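Local coordinates for protein ribonucleoside-diphosphate reductase small chain 2 (Saccharomyces cerevisiae, PDB 1JK0) that forms the small-subunit partner that ribonucleotide reductase needs for folding of its sister small chain and assembly with the large subunits, in making deoxyribonucleotides for DNA synthesis, at residues Ala161-Arg166 / Ile247-Glu252; Arg178-Ala183 / Gln287-Glu292; Ala184-Phe189 / Arg218-Tyr223. All coordinates share one frame; numbering follows the deposited sequence.

Contact 1. Residues Ala161-Arg166 / Ile247-Glu252; sequences AAFIER and ITEAVE
The ring of Phe163 takes the methyl of Ala250 over one face, with Ala250 CB 4.1 Å from the ring centroid and 27° off the normal, a CH-pi contact. At the ring's edge, near its plane, sits Glu249 CB, 4.0 Å from Phe163 CE2. The Arg166 guanidinium carries the Glu249 carboxylate on one face, shifted toward the rim, and has Ala162 O over the opposite face, also off-centre; Phe163 CG lies in plane at its edge. Arg166 and Glu249 form a salt bridge, though the position of Glu249 OE2 is doubtful. Glu249 gets there on a chain extended beyond CG, while Arg166 bends at chi3 (-62°). Segments 161-166 and 247-252 run antiparallel, their axes 167° apart and 10.5 Å at closest approach, and Phe163 faces Ala250 in register. Thus an apolar ring-methyl pair is flanked by a charged pair on the more exposed side. In the helical bundle of this ferritin-like fold, helix 175-188 packs against both partners, through Ala184 on Phe163 and through Ile188 on Ile247, while helix 277-288 touches Val251 of helix 240-258.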
# COMPACT_ATOMS: atom_id res chain seq x y z
N ALA B 161 12.70 20.43 11.96
CA ALA B 161 13.37 19.74 10.88
C ALA B 161 14.79 19.34 11.27
O ALA B 161 15.32 18.34 10.77
CB ALA B 161 13.39 20.63 9.64
N ALA B 162 15.41 20.11 12.17
CA ALA B 162 16.78 19.83 12.60
C ALA B 162 16.83 18.60 13.49
O ALA B 162 17.76 17.79 13.39
CB ALA B 162 17.36 21.03 13.34
N PHE B 163 15.83 18.48 14.36
CA PHE B 163 15.73 17.35 15.27
C PHE B 163 15.71 16.06 14.45
O PHE B 163 16.51 15.16 14.68
CB PHE B 163 14.46 17.49 16.11
CG PHE B 163 14.20 16.33 17.03
CD1 PHE B 163 13.35 15.29 16.64
CD2 PHE B 163 14.77 16.29 18.29
CE1 PHE B 163 13.08 14.23 17.49
CE2 PHE B 163 14.51 15.23 19.15
CZ PHE B 163 13.66 14.20 18.75
N ILE B 164 14.80 15.98 13.48
CA ILE B 164 14.73 14.80 12.63
C ILE B 164 16.04 14.66 11.86
O ILE B 164 16.42 13.56 11.44
CB ILE B 164 13.54 14.88 11.64
CG1 ILE B 164 12.23 14.96 12.42
CG2 ILE B 164 13.53 13.68 10.72
CD1 ILE B 164 10.99 15.06 11.54
N GLU B 165 16.75 15.77 11.69
CA GLU B 165 18.02 15.76 10.97
C GLU B 165 19.14 15.27 11.87
O GLU B 165 20.22 14.90 11.40
CB GLU B 165 18.36 17.17 10.48
CG GLU B 165 19.67 17.25 9.72
CD GLU B 165 19.61 16.48 8.42
OE1 GLU B 165 20.57 15.72 8.13
OE2 GLU B 165 18.62 16.63 7.68
N ARG B 166 18.87 15.25 13.17
CA ARG B 166 19.86 14.84 14.17
C ARG B 166 19.89 13.34 14.47
O ARG B 166 20.93 12.69 14.29
CB ARG B 166 19.62 15.63 15.47
CG ARG B 166 20.79 15.64 16.44
CD ARG B 166 20.45 16.34 17.76
NE ARG B 166 20.10 17.76 17.59
CZ ARG B 166 18.86 18.23 17.45
NH1 ARG B 166 17.83 17.40 17.45
NH2 ARG B 166 18.66 19.53 17.30
N ILE B 247 14.45 13.01 23.87
CA ILE B 247 13.14 13.55 24.24
C ILE B 247 13.21 15.02 24.61
O ILE B 247 12.46 15.85 24.07
CB ILE B 247 12.54 12.78 25.44
CG1 ILE B 247 11.89 11.49 24.95
CG2 ILE B 247 11.53 13.66 26.16
CD1 ILE B 247 12.87 10.48 24.41
N THR B 248 14.08 15.35 25.56
CA THR B 248 14.24 16.72 26.02
C THR B 248 14.27 17.68 24.84
O THR B 248 13.45 18.60 24.76
CB THR B 248 15.53 16.88 26.84
OG1 THR B 248 15.44 16.10 28.04
CG2 THR B 248 15.75 18.33 27.23
N GLU B 249 15.20 17.45 23.91
CA GLU B 249 15.32 18.30 22.73
C GLU B 249 13.98 18.55 22.03
O GLU B 249 13.68 19.68 21.63
CB GLU B 249 16.31 17.69 21.73
CG GLU B 249 17.68 17.43 22.32
CD GLU B 249 18.72 17.15 21.25
OE1 GLU B 249 19.84 16.73 21.62
OE2 GLU B 249 18.43 17.37 20.05
N ALA B 250 13.17 17.50 21.87
CA ALA B 250 11.87 17.61 21.22
C ALA B 250 10.90 18.37 22.12
O ALA B 250 9.97 19.02 21.64
CB ALA B 250 11.31 16.24 20.89
N VAL B 251 11.12 18.28 23.42
CA VAL B 251 10.26 18.99 24.35
C VAL B 251 10.60 20.47 24.24
O VAL B 251 9.74 21.33 24.39
CB VAL B 251 10.46 18.49 25.80
CG1 VAL B 251 9.60 19.29 26.75
CG2 VAL B 251 10.11 17.02 25.89
N GLU B 252 11.86 20.76 23.94
CA GLU B 252 12.28 22.15 23.78
C GLU B 252 11.75 22.69 22.46
O GLU B 252 11.22 23.80 22.39
CB GLU B 252 13.81 22.28 23.81
CG GLU B 252 14.45 21.94 25.16
CD GLU B 252 15.97 21.94 25.09
OE1 GLU B 252 16.61 21.50 26.07
OE2 GLU B 252 16.52 22.40 24.06

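Contact 2. Residues Arg178-Ala183 / Gln287-Glu292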
# COMPACT_ATOMS: atom_id res chain seq x y z
N ARG B 178 16.71 5.99 16.39
CA ARG B 178 15.73 6.51 15.43
C ARG B 178 14.32 6.19 15.91
O ARG B 178 13.39 6.95 15.66
CB ARG B 178 15.94 5.88 14.06
CG ARG B 178 17.34 6.01 13.50
CD ARG B 178 17.34 5.80 11.99
NE ARG B 178 17.44 4.39 11.58
CZ ARG B 178 18.55 3.68 11.63
NH1 ARG B 178 19.67 4.24 12.06
NH2 ARG B 178 18.57 2.43 11.21
N LEU B 179 14.16 5.07 16.59
CA LEU B 179 12.84 4.70 17.10
C LEU B 179 12.40 5.71 18.15
O LEU B 179 11.33 6.29 18.05
CB LEU B 179 12.88 3.29 17.68
CG LEU B 179 11.96 2.22 17.08
CD1 LEU B 179 11.72 2.44 15.60
CD2 LEU B 179 12.60 0.88 17.32
N VAL B 180 13.23 5.93 19.17
CA VAL B 180 12.89 6.88 20.23
C VAL B 180 12.58 8.27 19.65
O VAL B 180 11.62 8.92 20.06
CB VAL B 180 14.04 6.98 21.27
CG1 VAL B 180 13.64 7.93 22.38
CG2 VAL B 180 14.35 5.60 21.84
N ALA B 181 13.38 8.72 18.69
CA ALA B 181 13.15 10.01 18.06
C ALA B 181 11.80 10.01 17.37
O ALA B 181 11.00 10.94 17.53
CB ALA B 181 14.24 10.31 17.04
N PHE B 182 11.55 8.96 16.59
CA PHE B 182 10.30 8.83 15.86
C PHE B 182 9.10 9.01 16.80
O PHE B 182 8.15 9.71 16.46
CB PHE B 182 10.24 7.46 15.17
CG PHE B 182 9.16 7.35 14.14
CD1 PHE B 182 8.45 6.16 13.98
CD2 PHE B 182 8.85 8.44 13.32
CE1 PHE B 182 7.44 6.06 13.01
CE2 PHE B 182 7.84 8.34 12.35
CZ PHE B 182 7.14 7.15 12.19
N ALA B 183 9.16 8.38 17.98
CA ALA B 183 8.07 8.49 18.95
C ALA B 183 7.93 9.92 19.46
O ALA B 183 6.82 10.38 19.74
CB ALA B 183 8.31 7.55 20.12
N GLN B 287 9.05 6.96 30.26
CA GLN B 287 8.83 5.71 30.96
C GLN B 287 8.58 4.65 29.92
O GLN B 287 8.94 3.48 30.09
CB GLN B 287 7.61 5.84 31.86
CG GLN B 287 7.33 4.63 32.72
CD GLN B 287 6.12 4.83 33.61
OE1 GLN B 287 6.02 5.84 34.32
NE2 GLN B 287 5.21 3.86 33.60
N GLY B 288 7.95 5.07 28.82
CA GLY B 288 7.64 4.16 27.73
C GLY B 288 8.85 3.42 27.22
O GLY B 288 8.75 2.26 26.84
N PHE B 289 10.01 4.08 27.20
CA PHE B 289 11.21 3.41 26.73
C PHE B 289 12.06 2.84 27.88
O PHE B 289 13.14 2.28 27.65
CB PHE B 289 12.05 4.38 25.87
CG PHE B 289 11.37 4.79 24.59
CD1 PHE B 289 10.44 5.82 24.56
CD2 PHE B 289 11.64 4.10 23.41
CE1 PHE B 289 9.79 6.16 23.38
CE2 PHE B 289 10.98 4.43 22.23
CZ PHE B 289 10.05 5.46 22.22
N GLY B 290 11.56 2.94 29.11
CA GLY B 290 12.31 2.43 30.24
C GLY B 290 13.37 3.43 30.68
O GLY B 290 14.57 3.18 30.57
N ASN B 291 12.90 4.57 31.18
CA ASN B 291 13.76 5.64 31.65
C ASN B 291 13.11 6.30 32.85
O ASN B 291 12.02 5.91 33.29
CB ASN B 291 13.96 6.69 30.56
CG ASN B 291 15.36 6.66 29.97
OD1 ASN B 291 15.82 5.62 29.49
ND2 ASN B 291 16.04 7.80 29.99
N GLU B 292 13.77 7.32 33.38
CA GLU B 292 13.26 8.04 34.54
C GLU B 292 12.59 9.32 34.07
O GLU B 292 13.02 9.94 33.10
CB GLU B 292 14.41 8.38 35.50
CG GLU B 292 15.37 9.46 34.98
CD GLU B 292 16.27 8.98 33.85
OE1 GLU B 292 16.99 9.84 33.27
OE2 GLU B 292 16.26 7.76 33.54
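Phe289 reaches from the end of helix 277-288 to Val180 and Ala183, one turn apart on helix 175-188. Gln287 and Gly288 are the last helical residues before it, and Gln287 O accepts a hydrogen bond from Gly290 N, so that the chain turns around Phe289 while its side chain is directed at the other helix. CG of Phe289 lies anti to the carbonyl carbon (chi1 -66°), which carries the ring in over Val180. One methyl, Val180 CG1, stands 4.2 Å from the ring centroid and only 2° off the normal, a CH-pi contact centred on the face. The other branch, Val180 CG2, lies over the same face nearer the rim, 3.5 Å from Phe289 CD2. Ala183 meets the ring differently: its CB lies in the ring plane at the edge, 3.4 Å from Phe289 CZ. The ring is therefore held over a face and at its far end by two small side chains of a single helix. An alanine in place of Phe289 would remove the ring and is likely to leave Val180 CG1 and Ala183 CB without their partner, opening a gap between the two segments. Gly290 then leaves helical geometry with positive phi (82°), where a side chain would be jammed against the preceding carbonyl oxygen. Farther on, Asn291 ties the departing chain to helix 240-258 by a hydrogen bond from ND2 to Pro240 O. Helix 207-232 closes in on the buried ring, with Phe231 meeting Phe289 edge-to-face and Cys228 touching it, while Ile247 of helix 240-258 packs on Val180.

Contact 3. Residues Ala184-Phe189 / Arg218-Tyr223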
# COMPACT_ATOMS: atom_id res chain seq x y z
N ALA B 184 9.06 10.60 19.62
CA ALA B 184 9.07 11.98 20.07
C ALA B 184 8.26 12.74 19.04
O ALA B 184 7.30 13.42 19.37
CB ALA B 184 10.49 12.52 20.11
N LYS B 185 8.66 12.58 17.78
CA LYS B 185 7.99 13.23 16.66
C LYS B 185 6.52 12.83 16.49
O LYS B 185 5.74 13.54 15.84
CB LYS B 185 8.69 12.93 15.33
CG LYS B 185 7.99 13.64 14.19
CD LYS B 185 8.36 13.15 12.82
CE LYS B 185 7.41 13.74 11.80
NZ LYS B 185 5.98 13.48 12.18
N GLU B 186 6.16 11.70 17.06
CA GLU B 186 4.80 11.21 16.93
C GLU B 186 3.92 11.56 18.12
O GLU B 186 2.78 11.99 17.95
CB GLU B 186 4.84 9.69 16.76
CG GLU B 186 3.66 9.13 16.02
CD GLU B 186 3.58 9.68 14.61
OE1 GLU B 186 4.56 9.48 13.85
OE2 GLU B 186 2.55 10.30 14.28
N GLY B 187 4.46 11.39 19.33
CA GLY B 187 3.69 11.66 20.53
C GLY B 187 4.02 12.93 21.28
O GLY B 187 3.12 13.61 21.76
N ILE B 188 5.31 13.25 21.40
CA ILE B 188 5.71 14.45 22.10
C ILE B 188 5.24 15.67 21.33
O ILE B 188 4.28 16.32 21.70
CB ILE B 188 7.24 14.54 22.28
CG1 ILE B 188 7.75 13.32 23.05
CG2 ILE B 188 7.60 15.82 23.04
CD1 ILE B 188 9.25 13.31 23.26
N PHE B 189 5.93 15.95 20.22
CA PHE B 189 5.63 17.10 19.39
C PHE B 189 4.23 17.68 19.44
O PHE B 189 3.89 18.38 20.40
CB PHE B 189 6.00 16.82 17.94
CG PHE B 189 7.41 17.19 17.62
CD1 PHE B 189 8.46 16.46 18.16
CD2 PHE B 189 7.69 18.31 16.85
CE1 PHE B 189 9.77 16.85 17.95
CE2 PHE B 189 9.00 18.71 16.63
CZ PHE B 189 10.05 17.98 17.18
N ARG B 218 -6.06 9.70 19.33
CA ARG B 218 -6.07 8.28 19.69
C ARG B 218 -5.10 7.48 18.79
O ARG B 218 -4.30 6.67 19.28
CB ARG B 218 -7.48 7.70 19.57
CG ARG B 218 -7.60 6.26 20.07
CD ARG B 218 -8.75 5.55 19.39
NE ARG B 218 -8.65 5.73 17.95
CZ ARG B 218 -9.60 6.25 17.20
NH1 ARG B 218 -10.74 6.63 17.75
NH2 ARG B 218 -9.40 6.43 15.90
N ASP B 219 -5.17 7.71 17.47
CA ASP B 219 -4.33 7.02 16.51
C ASP B 219 -2.87 7.44 16.64
O ASP B 219 -1.96 6.61 16.52
CB ASP B 219 -4.80 7.30 15.09
CG ASP B 219 -6.26 6.96 14.87
OD1 ASP B 219 -6.83 6.23 15.72
OD2 ASP B 219 -6.83 7.43 13.86
N ARG B 220 -2.65 8.73 16.88
CA ARG B 220 -1.28 9.22 17.00
C ARG B 220 -0.66 8.56 18.23
O ARG B 220 0.52 8.23 18.25
CB ARG B 220 -1.28 10.75 17.12
CG ARG B 220 -1.59 11.48 15.81
CD ARG B 220 -0.44 11.30 14.82
NE ARG B 220 -0.73 11.79 13.47
CZ ARG B 220 -1.07 13.04 13.16
NH1 ARG B 220 -1.30 13.37 11.90
NH2 ARG B 220 -1.18 13.97 14.10
N GLY B 221 -1.49 8.35 19.24
CA GLY B 221 -1.01 7.70 20.44
C GLY B 221 -0.56 6.31 20.10
O GLY B 221 0.55 5.90 20.47
N ALA B 222 -1.41 5.57 19.38
CA ALA B 222 -1.10 4.20 18.97
C ALA B 222 0.15 4.19 18.11
O ALA B 222 1.05 3.38 18.33
CB ALA B 222 -2.25 3.60 18.20
N TYR B 223 0.23 5.07 17.12
CA TYR B 223 1.41 5.10 16.27
C TYR B 223 2.67 5.35 17.11
O TYR B 223 3.76 4.89 16.75
CB TYR B 223 1.30 6.17 15.16
CG TYR B 223 0.08 6.06 14.26
CD1 TYR B 223 -0.45 7.19 13.66
CD2 TYR B 223 -0.56 4.84 14.05
CE1 TYR B 223 -1.58 7.13 12.86
CE2 TYR B 223 -1.69 4.77 13.25
CZ TYR B 223 -2.20 5.91 12.67
OH TYR B 223 -3.35 5.88 11.91
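Glu186 bends across to helix 207-232, its aliphatic part meeting Tyr223 and its carboxylate meeting Arg220. CG is anti to the backbone N (chi1 -154°), which aims the chain at helix 207-232, and a turn at chi2 (62°) swings the carboxylate toward the arginine. On the way Glu186 CG passes 3.9 Å from Tyr223 CB, while OE2 lies at the edge of the tyrosine ring, near its plane. Arg220 is likewise bent at chi2, and the two side chains cross at about a right angle. Glu186 OE2 sits closer to the methylene Arg220 CD, at 3.2 Å, than to Arg220 NE, at 3.7 Å. This is a long salt bridge of charges alone, the oxygen being well out of the guanidinium plane. The stronger partner of Arg220 is Glu124, on helix 111-138 of the ferritin-like helical bundle that characterises ribonucleotide reductase small chains. Here the two helices meet near the centre of the folded chain, and the arginine side chain comes within about 4 Å of that of Tyr131, the predicted active-site residue. The Glu186 end of helix 175-188 is widened by a pi-type turn, in which Phe189 N bonds to Ala184 O. On the other helix, Tyr223 has Asp219 O over one ring face.

Overall arrangement
Going from the N terminus, the chain first enters contact 1 on helix 155-166, then runs through helix 175-188, whose successive halves supply contacts 2 and 3. Contact 3 closes first, when helix 207-232 returns after 28 intervening residues. Contact 1 closes next, on helix 240-258, and contact 2 last, beyond the end of helix 277-288. Contact 3 thus lies within the loops of both others, whereas contacts 1 and 2 cross. Helix 175-188 is the common element: it joins helix 207-232 to helices 155-166, 240-258 and the end of 277-288. Direct packing links contact 1 to both neighbours, where helix 240-258 lies against helix 175-188 and where Ala250 touches Phe189.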